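Local coordinates for esterase (Thermotoga maritima, PDB 3DOH), which is a thermostable carboxylesterase that hydrolyses ester bonds and carries an immunoglobulin-like domain ahead of its alpha/beta-hydrolase domain, at residues D41-K46 with V112-P117; R305-P310 with A335-K340; E18-C23 with Q193-R198. All coordinates share one frame; numbering follows the deposited sequence.

Interaction 1. Residues D41-K46 with V112-P117; sequences DQFSVK and VSQLVP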
loop_
_atom_site.group_PDB
_atom_site.type_symbol
_atom_site.label_atom_id
_atom_site.label_comp_id
_atom_site.label_asym_id
_atom_site.label_seq_id
_atom_site.Cartn_x
_atom_site.Cartn_y
_atom_site.Cartn_z
ATOM N N ASP A 41 -15.020 1.197 -19.634
ATOM C CA ASP A 41 -14.281 0.056 -20.179
ATOM C C ASP A 41 -14.737 -0.406 -21.565
ATOM O O ASP A 41 -14.323 -1.472 -22.033
ATOM C CB ASP A 41 -14.277 -1.118 -19.183
ATOM C CG ASP A 41 -15.685 -1.680 -18.896
ATOM O OD1 ASP A 41 -15.718 -2.716 -18.213
ATOM O OD2 ASP A 41 -16.739 -1.137 -19.348
ATOM N N GLN A 42 -15.601 0.369 -22.211
ATOM C CA GLN A 42 -16.053 0.027 -23.560
ATOM C C GLN A 42 -15.254 0.832 -24.599
ATOM O O GLN A 42 -15.433 0.679 -25.804
ATOM C CB GLN A 42 -17.536 0.299 -23.739
ATOM C CG GLN A 42 -18.495 -0.409 -22.774
ATOM C CD GLN A 42 -19.927 0.053 -22.996
ATOM O OE1 GLN A 42 -20.199 1.254 -23.003
ATOM N NE2 GLN A 42 -20.840 -0.884 -23.214
ATOM N N PHE A 43 -14.359 1.683 -24.123
ATOM C CA PHE A 43 -13.653 2.561 -25.015
ATOM C C PHE A 43 -12.183 2.601 -24.660
ATOM O O PHE A 43 -11.787 2.142 -23.600
ATOM C CB PHE A 43 -14.240 3.947 -24.867
ATOM C CG PHE A 43 -15.682 4.046 -25.253
ATOM C CD1 PHE A 43 -16.040 4.462 -26.529
ATOM C CD2 PHE A 43 -16.681 3.764 -24.330
ATOM C CE1 PHE A 43 -17.372 4.588 -26.894
ATOM C CE2 PHE A 43 -18.020 3.877 -24.681
ATOM C CZ PHE A 43 -18.364 4.293 -25.964
ATOM N N SER A 44 -11.390 3.177 -25.535
ATOM C CA SER A 44 -9.988 3.360 -25.264
ATOM C C SER A 44 -9.563 4.717 -25.792
ATOM O O SER A 44 -10.055 5.162 -26.846
ATOM C CB SER A 44 -9.216 2.308 -25.997
ATOM O OG SER A 44 -7.859 2.440 -25.698
ATOM N N VAL A 45 -8.664 5.400 -25.098
ATOM C CA VAL A 45 -8.165 6.657 -25.636
ATOM C C VAL A 45 -6.636 6.699 -25.521
ATOM O O VAL A 45 -6.103 6.340 -24.490
ATOM C CB VAL A 45 -8.841 7.848 -24.926
ATOM C CG1 VAL A 45 -8.235 9.171 -25.357
ATOM C CG2 VAL A 45 -10.336 7.872 -25.210
ATOM N N LYS A 46 -5.914 7.105 -26.564
ATOM C CA LYS A 46 -4.424 7.090 -26.486
ATOM C C LYS A 46 -3.811 8.302 -27.126
ATOM O O LYS A 46 -4.390 8.819 -28.052
ATOM C CB LYS A 46 -3.830 5.827 -27.128
ATOM C CG LYS A 46 -3.944 4.613 -26.240
ATOM C CD LYS A 46 -3.667 3.316 -26.977
ATOM C CE LYS A 46 -3.896 2.094 -26.058
ATOM N NZ LYS A 46 -3.160 2.187 -24.722
ATOM N N VAL A 112 -8.597 6.666 -30.819
ATOM C CA VAL A 112 -9.694 6.400 -29.964
ATOM C C VAL A 112 -10.360 5.141 -30.433
ATOM O O VAL A 112 -10.455 4.903 -31.650
ATOM C CB VAL A 112 -10.722 7.519 -30.077
ATOM C CG1 VAL A 112 -11.986 7.228 -29.221
ATOM C CG2 VAL A 112 -10.105 8.815 -29.673
ATOM N N SER A 113 -10.857 4.347 -29.481
ATOM C CA SER A 113 -11.640 3.182 -29.824
ATOM C C SER A 113 -12.894 2.931 -29.020
ATOM O O SER A 113 -12.915 3.048 -27.795
ATOM C CB SER A 113 -10.791 1.946 -29.711
ATOM O OG SER A 113 -10.127 1.760 -30.918
ATOM N N GLN A 114 -13.927 2.526 -29.739
ATOM C CA GLN A 114 -15.006 1.807 -29.132
ATOM C C GLN A 114 -14.708 0.357 -29.291
ATOM O O GLN A 114 -14.610 -0.106 -30.393
ATOM C CB GLN A 114 -16.301 2.110 -29.834
ATOM C CG GLN A 114 -17.445 1.495 -29.132
ATOM C CD GLN A 114 -18.553 1.304 -30.072
ATOM O OE1 GLN A 114 -18.914 2.235 -30.779
ATOM N NE2 GLN A 114 -19.098 0.089 -30.126
ATOM N N LEU A 115 -14.591 -0.363 -28.190
ATOM C CA LEU A 115 -13.998 -1.686 -28.206
ATOM C C LEU A 115 -14.990 -2.823 -28.355
ATOM O O LEU A 115 -14.648 -3.899 -28.848
ATOM C CB LEU A 115 -13.218 -1.897 -26.924
ATOM C CG LEU A 115 -12.057 -0.948 -26.742
ATOM C CD1 LEU A 115 -11.522 -0.965 -25.294
ATOM C CD2 LEU A 115 -10.989 -1.316 -27.728
ATOM N N VAL A 116 -16.200 -2.585 -27.879
ATOM C CA VAL A 116 -17.228 -3.581 -27.828
ATOM C C VAL A 116 -18.422 -2.949 -28.497
ATOM O O VAL A 116 -18.486 -1.703 -28.612
ATOM C CB VAL A 116 -17.611 -3.891 -26.387
ATOM C CG1 VAL A 116 -16.481 -4.623 -25.687
ATOM C CG2 VAL A 116 -18.039 -2.621 -25.637
ATOM N N PRO A 117 -19.389 -3.773 -28.930
ATOM C CA PRO A 117 -20.554 -3.164 -29.544
ATOM C C PRO A 117 -21.252 -2.318 -28.489
ATOM O O PRO A 117 -20.972 -2.493 -27.315
ATOM C CB PRO A 117 -21.396 -4.380 -29.956
ATOM C CG PRO A 117 -20.418 -5.516 -30.034
ATOM C CD PRO A 117 -19.496 -5.239 -28.898
#

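Interaction 2. Residues R305-P310 with A335-K340; sequences RIKDIP and AEIGGK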
loop_
_atom_site.group_PDB
_atom_site.type_symbol
_atom_site.label_atom_id
_atom_site.label_comp_id
_atom_site.label_asym_id
_atom_site.label_seq_id
_atom_site.Cartn_x
_atom_site.Cartn_y
_atom_site.Cartn_z
ATOM N N ARG A 305 5.183 57.481 -9.585
ATOM C CA ARG A 305 4.184 57.691 -10.633
ATOM C C ARG A 305 2.988 56.763 -10.462
ATOM O O ARG A 305 1.911 57.043 -10.990
ATOM C CB ARG A 305 4.777 57.387 -11.997
ATOM C CG ARG A 305 6.258 57.511 -12.044
ATOM C CD ARG A 305 6.754 57.130 -13.391
ATOM N NE ARG A 305 7.944 57.889 -13.738
ATOM C CZ ARG A 305 8.504 57.877 -14.939
ATOM N NH1 ARG A 305 7.997 57.136 -15.913
ATOM N NH2 ARG A 305 9.582 58.600 -15.161
ATOM N N ILE A 306 3.199 55.642 -9.768
ATOM C CA ILE A 306 2.170 54.610 -9.648
ATOM C C ILE A 306 1.540 54.663 -8.262
ATOM O O ILE A 306 0.685 53.837 -7.921
ATOM C CB ILE A 306 2.666 53.155 -10.023
ATOM C CG1 ILE A 306 3.916 52.761 -9.258
ATOM C CG2 ILE A 306 2.949 53.023 -11.501
ATOM C CD1 ILE A 306 4.097 51.249 -9.114
ATOM N N LYS A 307 1.949 55.670 -7.489
ATOM C CA LYS A 307 1.465 55.854 -6.134
ATOM C C LYS A 307 -0.066 55.612 -6.005
ATOM O O LYS A 307 -0.527 55.052 -5.025
ATOM C CB LYS A 307 1.884 57.242 -5.615
ATOM C CG LYS A 307 1.202 57.674 -4.281
ATOM C CD LYS A 307 1.996 58.703 -3.480
ATOM C CE LYS A 307 2.120 60.064 -4.185
ATOM N NZ LYS A 307 0.818 60.755 -4.506
ATOM N N ASP A 308 -0.845 56.012 -7.003
ATOM C CA ASP A 308 -2.305 55.951 -6.913
ATOM C C ASP A 308 -2.953 54.780 -7.609
ATOM O O ASP A 308 -4.171 54.660 -7.525
ATOM C CB ASP A 308 -2.961 57.205 -7.497
ATOM C CG ASP A 308 -2.710 58.437 -6.676
ATOM O OD1 ASP A 308 -3.093 59.529 -7.176
ATOM O OD2 ASP A 308 -2.140 58.331 -5.552
ATOM N N ILE A 309 -2.176 53.941 -8.290
ATOM C CA ILE A 309 -2.719 52.735 -8.912
ATOM C C ILE A 309 -2.852 51.560 -7.923
ATOM O O ILE A 309 -1.862 51.132 -7.330
ATOM C CB ILE A 309 -1.883 52.341 -10.132
ATOM C CG1 ILE A 309 -1.747 53.558 -11.054
ATOM C CG2 ILE A 309 -2.523 51.167 -10.869
ATOM C CD1 ILE A 309 -0.830 53.348 -12.244
ATOM N N PRO A 310 -4.082 51.059 -7.691
ATOM C CA PRO A 310 -4.200 49.817 -6.867
ATOM C C PRO A 310 -3.429 48.631 -7.473
ATOM O O PRO A 310 -3.585 48.318 -8.651
ATOM C CB PRO A 310 -5.718 49.531 -6.839
ATOM C CG PRO A 310 -6.385 50.898 -7.150
ATOM C CD PRO A 310 -5.399 51.596 -8.098
ATOM N N ALA A 335 4.434 50.835 -0.336
ATOM C CA ALA A 335 3.847 50.961 0.979
ATOM C C ALA A 335 4.266 52.243 1.720
ATOM O O ALA A 335 3.417 52.923 2.295
ATOM C CB ALA A 335 4.178 49.729 1.798
ATOM N N GLU A 336 5.559 52.587 1.697
ATOM C CA GLU A 336 6.030 53.658 2.574
ATOM C C GLU A 336 5.780 55.039 1.996
ATOM O O GLU A 336 6.007 56.056 2.642
ATOM C CB GLU A 336 7.488 53.463 2.967
ATOM C CG GLU A 336 8.491 53.586 1.885
ATOM C CD GLU A 336 9.723 52.757 2.189
ATOM O OE1 GLU A 336 9.948 52.476 3.380
ATOM O OE2 GLU A 336 10.469 52.375 1.259
ATOM N N ILE A 337 5.257 55.062 0.790
ATOM C CA ILE A 337 5.043 56.275 0.062
ATOM C C ILE A 337 3.545 56.590 0.013
ATOM O O ILE A 337 3.133 57.630 -0.531
ATOM C CB ILE A 337 5.738 56.117 -1.322
ATOM C CG1 ILE A 337 7.075 56.885 -1.381
ATOM C CG2 ILE A 337 4.778 56.274 -2.543
ATOM C CD1 ILE A 337 7.269 58.102 -0.427
ATOM N N GLY A 338 2.733 55.680 0.545
ATOM C CA GLY A 338 1.299 55.892 0.631
ATOM C C GLY A 338 0.489 55.093 -0.375
ATOM O O GLY A 338 -0.723 55.273 -0.486
ATOM N N GLY A 339 1.156 54.207 -1.109
ATOM C CA GLY A 339 0.708 52.825 -1.242
ATOM C C GLY A 339 -0.404 52.551 -2.249
ATOM O O GLY A 339 -0.217 52.682 -3.459
ATOM N N LYS A 340 -1.566 52.170 -1.726
ATOM C CA LYS A 340 -2.609 51.386 -2.439
ATOM C C LYS A 340 -1.970 50.115 -3.073
ATOM O O LYS A 340 -2.080 49.888 -4.291
ATOM C CB LYS A 340 -3.358 52.236 -3.476
ATOM C CG LYS A 340 -3.774 53.638 -2.964
ATOM C CD LYS A 340 -4.406 54.503 -4.073
ATOM C CE LYS A 340 -5.933 54.238 -4.293
ATOM N NZ LYS A 340 -6.492 55.010 -5.479
#

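Interaction 3. Residues E18-C23 with Q193-R198; sequences EGEKVC and QVAGNR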
loop_
_atom_site.group_PDB
_atom_site.type_symbol
_atom_site.label_atom_id
_atom_site.label_comp_id
_atom_site.label_asym_id
_atom_site.label_seq_id
_atom_site.Cartn_x
_atom_site.Cartn_y
_atom_site.Cartn_z
ATOM N N GLU A 18 -2.166 24.600 -14.748
ATOM C CA GLU A 18 -0.793 24.366 -15.237
ATOM C C GLU A 18 -0.725 24.309 -16.776
ATOM O O GLU A 18 0.266 23.839 -17.354
ATOM C CB GLU A 18 -0.195 23.109 -14.613
ATOM C CG GLU A 18 -0.610 22.872 -13.131
ATOM C CD GLU A 18 -1.686 21.776 -12.947
ATOM O OE1 GLU A 18 -2.930 22.105 -12.929
ATOM O OE2 GLU A 18 -1.266 20.579 -12.826
ATOM N N GLY A 19 -1.786 24.800 -17.429
ATOM C CA GLY A 19 -1.855 24.866 -18.871
ATOM C C GLY A 19 -2.917 23.999 -19.503
ATOM O O GLY A 19 -3.704 23.333 -18.802
ATOM N N GLU A 20 -2.934 23.996 -20.832
ATOM C CA GLU A 20 -4.018 23.396 -21.595
ATOM C C GLU A 20 -3.831 21.889 -21.717
ATOM O O GLU A 20 -2.756 21.408 -22.077
ATOM C CB GLU A 20 -4.109 24.028 -22.985
ATOM C CG GLU A 20 -5.112 23.356 -23.908
ATOM C CD GLU A 20 -4.796 23.580 -25.374
ATOM O OE1 GLU A 20 -3.598 23.661 -25.719
ATOM O OE2 GLU A 20 -5.745 23.674 -26.180
ATOM N N LYS A 21 -4.892 21.153 -21.411
ATOM C CA LYS A 21 -4.859 19.711 -21.405
ATOM C C LYS A 21 -6.041 19.245 -22.215
ATOM O O LYS A 21 -7.077 19.920 -22.273
ATOM C CB LYS A 21 -5.029 19.128 -20.008
ATOM C CG LYS A 21 -4.049 19.514 -18.862
ATOM C CD LYS A 21 -4.422 18.661 -17.620
ATOM C CE LYS A 21 -3.495 18.856 -16.467
ATOM N NZ LYS A 21 -2.146 18.332 -16.768
ATOM N N VAL A 22 -5.891 18.080 -22.829
ATOM C CA VAL A 22 -7.020 17.386 -23.421
ATOM C C VAL A 22 -7.773 16.676 -22.271
ATOM O O VAL A 22 -7.236 15.738 -21.655
ATOM C CB VAL A 22 -6.578 16.310 -24.437
ATOM C CG1 VAL A 22 -7.771 15.791 -25.164
ATOM C CG2 VAL A 22 -5.596 16.852 -25.421
ATOM N N CYS A 23 -9.011 17.114 -22.029
ATOM C CA CYS A 23 -9.816 16.650 -20.904
ATOM C C CYS A 23 -10.952 15.748 -21.360
ATOM O O CYS A 23 -11.486 14.968 -20.583
ATOM C CB CYS A 23 -10.368 17.835 -20.108
ATOM S SG CYS A 23 -11.531 18.825 -21.030
ATOM N N GLN A 193 0.024 31.882 -25.596
ATOM C CA GLN A 193 -0.082 32.901 -24.531
ATOM C C GLN A 193 -1.441 32.857 -23.853
ATOM O O GLN A 193 -1.705 33.518 -22.821
ATOM C CB GLN A 193 0.271 34.315 -25.058
ATOM C CG GLN A 193 -0.834 35.096 -25.757
ATOM C CD GLN A 193 -1.029 34.689 -27.206
ATOM O OE1 GLN A 193 -0.526 33.648 -27.643
ATOM N NE2 GLN A 193 -1.764 35.509 -27.964
ATOM N N VAL A 194 -2.288 32.028 -24.437
ATOM C CA VAL A 194 -3.639 31.900 -24.004
ATOM C C VAL A 194 -3.831 30.458 -23.481
ATOM O O VAL A 194 -4.851 30.135 -22.887
ATOM C CB VAL A 194 -4.563 32.353 -25.197
ATOM C CG1 VAL A 194 -5.474 31.255 -25.721
ATOM C CG2 VAL A 194 -5.306 33.646 -24.879
ATOM N N ALA A 195 -2.841 29.599 -23.657
ATOM C CA ALA A 195 -3.015 28.216 -23.318
ATOM C C ALA A 195 -2.033 27.748 -22.239
ATOM O O ALA A 195 -2.251 26.735 -21.568
ATOM C CB ALA A 195 -2.865 27.383 -24.538
ATOM N N GLY A 196 -0.952 28.486 -22.065
ATOM C CA GLY A 196 0.091 28.070 -21.130
ATOM C C GLY A 196 -0.331 28.093 -19.674
ATOM O O GLY A 196 0.193 27.325 -18.886
ATOM N N ASN A 197 -1.294 28.948 -19.320
ATOM C CA ASN A 197 -1.855 29.046 -17.950
ATOM C C ASN A 197 -3.229 29.760 -17.989
ATOM O O ASN A 197 -3.708 30.067 -19.073
ATOM C CB ASN A 197 -0.874 29.769 -17.044
ATOM C CG ASN A 197 -0.334 31.021 -17.689
ATOM O OD1 ASN A 197 0.892 31.213 -17.785
ATOM N ND2 ASN A 197 -1.244 31.899 -18.137
ATOM N N ARG A 198 -3.854 30.022 -16.844
ATOM C CA ARG A 198 -5.225 30.513 -16.821
ATOM C C ARG A 198 -5.225 32.046 -16.876
ATOM O O ARG A 198 -6.234 32.710 -16.617
ATOM C CB ARG A 198 -5.980 29.981 -15.583
ATOM C CG ARG A 198 -6.611 28.543 -15.678
ATOM C CD ARG A 198 -8.036 28.467 -15.030
ATOM N NE ARG A 198 -8.912 27.472 -15.693
ATOM C CZ ARG A 198 -9.336 26.293 -15.162
ATOM N NH1 ARG A 198 -8.990 25.916 -13.912
ATOM N NH2 ARG A 198 -10.123 25.460 -15.881
#

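Interaction 1. Residues D41-K46 with V112-P117
Phe43 and Gln114 face each other as a non-hydrogen-bonded pair between two antiparallel strands of the Ig-like domain. The Phe43 ring meets the aliphatic part of Gln114: CE1 is 3.8 Å from Gln114 CG. Ring and amide planes are 62° apart. With CG anti to the backbone N (chi1 -174°), Gln114 lays its methylenes beside the ring. Its amide continues past the ring to Tyr29 and the carbonyl of Val126. Val45 and Val112 pair loosely on the same side of the sheet, Val45 CG2 to Val112 CG1 4.4 Å. On the other face Ser44 CB lies 4.1 Å from Ser113 CB. Leu115 sends CD1 over the backbone there, 3.5 Å from Phe43 O. Val116 CG2 touches Gln42 CB at 3.5 Å, and these side chains run nearly perpendicular.

Ser44 and Ser113 share two backbone hydrogen bonds. Leu115 N adds a nearly straight bond of 2.7 Å to Gln42 O. Replacing Phe43 with alanine is likely to leave the Gln114 methylenes without their partner and to open a gap toward strands 19-29 and 80-85.

At the loop end, Leu115 packs on Leu115 of a second subunit, and Asp41 O accepts a hydrogen bond from Lys46 NZ of that subunit. Strand 43-48 lies between 53-64 and 110-114, with 129-139 beyond. Phe43 and Val45 also pack on 19-29 and 80-85.

Interaction 2. Residues R305-P310 with A335-K340
Lys307 and Ile337 meet where a type I beta turn packs against the end of a helix in the alpha/beta-hydrolase domain. The turn runs from Ile306 to Ile309 and leads into strand 311-316. Helix 325-336 ends in a Schellman motif at Gly338, and strand 341-346 follows. The contact therefore joins the entrances of two neighbouring parallel strands, which the helix links in a beta-alpha-beta crossover.

The apolar contacts come from lysine methylenes. Lys307 CD lies 3.8 Å from Ile337 CG2, with the two side chains at about a right angle. The same CD also rests near the backbone, 3.3 Å from Ile337 O. Lys340 packs its methylenes on the turn: CD is 3.8 Å from Asp308 CA and CE 4.4 Å from Pro310 CG.

Glycines help shape the backbone here. Gly338, Gly339 and Lys340 all have positive phi as the chain turns from the helix to the strand.

The polar contacts are few. Lys307 bends at chi3 and chi4, and its ammonium reaches back to a long salt bridge with Asp308 OD2, within its own segment. Backbones contribute one CA-H...O contact, from Pro310 CA to Lys340 O at 3.3 Å. Just beyond, Lys340 bonds Ile311 through the backbone as the sheet begins, and Pro310 bonds Ala291 in the same manner. One hydrogen bond crosses between the segments. The Lys340 chain bends at chi3 (84°), bringing NZ to 3.1 Å from Asp308 O, tilted 23° from the carbonyl plane.

Interaction 3. Residues E18-C23 with Q193-R198
Glu18 and Gly19 meet Gly196 where the Ig-like domain touches the alpha/beta-hydrolase domain. The first segment opens strand 19-29 of the Ig-like domain, which from Lys21 onward pairs with strand 8-16. The second is the end of the short helix 192-195 and the loop that follows. Contact is mainly by backbone, and the surface buried is small.

Glu18 takes part with its main chain: its carbonyl carbon is 3.8 Å from Gly196 O. Its side chain starts off away from the loop.

Gly19 comes next and lies against the loop. Two carbonyl oxygens of the loop approach its CA, Ala195 O at 3.3 Å and Gly196 O at 3.2 Å. The first of these is a CA-H...O contact. A CB on Gly19 would run into Gly196 O, and the positive phi (115°) would also press it on the carbonyl before it. Having no side chain lets the strand start directly against the loop. Nearby, the side chain of Asn197 lies close to, but not touching, Ser271, His359 and Asp319, whose arrangement is consistent with a Ser-His-Asp catalytic triad.

Glu20 closes the contact. Its N is 2.9 Å from Ala195 O. A chi1 of 173° points CG away from its own N, and the extended chain passes the Ala195 methyl group. The carboxylate makes a salt bridge with Arg105 and hydrogen bonds with Thr94, Tyr191 and Thr13. So a buried charge is held by both domains, Tyr191 coming from just before the helix. The Ala195 CB is 3.9 Å from Glu20 CB and 4.0 Å from Glu20 OE1.

Interactions 1 and 3 both reach the sheet of the Ig-like domain, with their centres about 26 Å apart. Interaction 1 is regular strand pairing inside that domain. It is buried and has an apolar inner face, although its loop end meets a second subunit. Interaction 3 is the junction: it lies near the centre of the chain, is buried, and relies on glycines, carbonyls and a charged side chain held by many partners. Interaction 2 lies in the hydrolase domain, on the opposite side of the chain's centre from interaction 1. It is only partly buried, and lysine side chains carry most of it. Along the chain, interaction 1 is nested within the loop closed by interaction 3, and interaction 2 follows both.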